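Local coordinates for gram-negative insecticidal protein (Chromobacterium piscinae, PDB 6FBM), which is an insecticidal toxin of the MACPF and beta-tripod families that probably acts by forming pores in membranes of its target, at residues Ser276-Ser279 / Leu280-Ile283. Residues are numbered along the deposited sequence; the frame is centred on the assembly and turned at random.
Sequences STES and LQPI
Gln281 folds its side-chain amide back toward the preceding turn and donates from NE2 to the main-chain oxygen of Glu278, with NE2 and O 3.0 Å apart. The bond is nearly straight at hydrogen (167°) and leaves close to the plane of the amide, but it reaches Glu278 O from above the carbonyl plane, 53° out of it, instead of along a lone pair. The chain of Gln281 bends at chi2, which brings NE2 back toward Glu278 O, and CG of Gln281 rests 3.7 Å from the same Glu278 O. Glu278 is also bent at chi2, and its carboxylate is turned nearly parallel to the amide, the planes 17° apart, with OE1 3.4 Å from Gln281 NE2. This is the looser side: Glu278 is exposed, while Gln281, partly exposed, also touches Tyr171 and Ser173 on strand 170-177.

The tight side is the turn itself. Ser279 N bonds to Ser276 O at 3.1 Å, closing a type I beta turn, and Ser276 N donates back to Ser279 OG at 2.7 Å. Glu278 N donates to Ser276 OG, 3.1 Å away, which makes an ST turn. Both hydroxyls also bond to Glu174, Ser276 OG to its carboxylate and Ser279 OG to its main-chain oxygen, tying the turn to strand 170-177. Buried Leu280 points away from the turn and packs on Val92, Val94 and Phe275.

Backbone bonds from Ser279 to Ser173 and from Gln281 to Tyr171 carry the chain onward along strand 170-177. The whole is a type I turn with an ST turn that interrupts the run of strands 271-274 and 280-282, which both pair antiparallel with strand 170-177, within the curled antiparallel sheet of the MACPF domain.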
loop_
_atom_site.group_PDB
_atom_site.type_symbol
_atom_site.label_atom_id
_atom_site.label_comp_id
_atom_site.label_asym_id
_atom_site.label_seq_id
_atom_site.Cartn_x
_atom_site.Cartn_y
_atom_site.Cartn_z
ATOM N N SER A 276 24.451 18.698 -21.791
ATOM C CA SER A 276 24.727 20.033 -22.252
ATOM C C SER A 276 26.159 20.039 -22.777
ATOM O O SER A 276 26.839 19.010 -22.725
ATOM C CB SER A 276 24.651 20.991 -21.069
ATOM O OG SER A 276 25.837 20.896 -20.265
ATOM N N THR A 277 26.656 21.204 -23.198
ATOM C CA THR A 277 28.015 21.287 -23.728
ATOM C C THR A 277 29.078 20.916 -22.699
ATOM O O THR A 277 30.180 20.598 -23.087
ATOM C CB THR A 277 28.376 22.676 -24.305
ATOM O OG1 THR A 277 28.168 23.669 -23.313
ATOM C CG2 THR A 277 27.537 23.020 -25.503
ATOM N N GLU A 278 28.760 20.974 -21.411
ATOM C CA GLU A 278 29.727 20.655 -20.341
ATOM C C GLU A 278 29.557 19.276 -19.698
ATOM O O GLU A 278 30.245 18.968 -18.724
ATOM C CB GLU A 278 29.673 21.740 -19.237
ATOM C CG GLU A 278 30.039 23.161 -19.680
ATOM C CD GLU A 278 31.416 23.276 -20.326
ATOM O OE1 GLU A 278 32.367 22.612 -19.885
ATOM O OE2 GLU A 278 31.544 24.029 -21.305
ATOM N N SER A 279 28.662 18.444 -20.237
ATOM C CA SER A 279 28.250 17.218 -19.541
ATOM C C SER A 279 29.357 16.199 -19.413
ATOM O O SER A 279 29.642 15.752 -18.320
ATOM C CB SER A 279 27.040 16.596 -20.207
ATOM O OG SER A 279 25.921 17.402 -19.960
ATOM N N LEU A 280 29.987 15.855 -20.528
ATOM C CA LEU A 280 31.044 14.861 -20.536
ATOM C C LEU A 280 32.394 15.556 -20.423
ATOM O O LEU A 280 32.692 16.447 -21.209
ATOM C CB LEU A 280 30.959 14.046 -21.812
ATOM C CG LEU A 280 29.690 13.206 -21.896
ATOM C CD1 LEU A 280 29.489 12.703 -23.303
ATOM C CD2 LEU A 280 29.759 12.031 -20.935
ATOM N N GLN A 281 33.190 15.174 -19.421
ATOM C CA GLN A 281 34.507 15.753 -19.211
ATOM C C GLN A 281 35.502 14.622 -19.220
ATOM O O GLN A 281 35.202 13.542 -18.743
ATOM C CB GLN A 281 34.557 16.508 -17.888
ATOM C CG GLN A 281 33.679 17.755 -17.868
ATOM C CD GLN A 281 34.096 18.778 -18.921
ATOM O OE1 GLN A 281 35.272 19.027 -19.108
ATOM N NE2 GLN A 281 33.120 19.358 -19.621
ATOM N N PRO A 282 36.685 14.842 -19.823
ATOM C CA PRO A 282 37.656 13.767 -19.958
ATOM C C PRO A 282 38.318 13.439 -18.648
ATOM O O PRO A 282 38.582 14.345 -17.854
ATOM C CB PRO A 282 38.701 14.382 -20.871
ATOM C CG PRO A 282 38.646 15.856 -20.580
ATOM C CD PRO A 282 37.199 16.124 -20.351
ATOM N N ILE A 283 38.597 12.160 -18.422
ATOM C CA ILE A 283 39.354 11.752 -17.229
ATOM C C ILE A 283 40.794 12.217 -17.290
ATOM O O ILE A 283 41.404 12.421 -16.238
ATOM C CB ILE A 283 39.323 10.245 -16.921
ATOM C CG1 ILE A 283 39.949 9.403 -18.052
ATOM C CG2 ILE A 283 37.895 9.804 -16.652
ATOM C CD1 ILE A 283 40.277 7.986 -17.626
#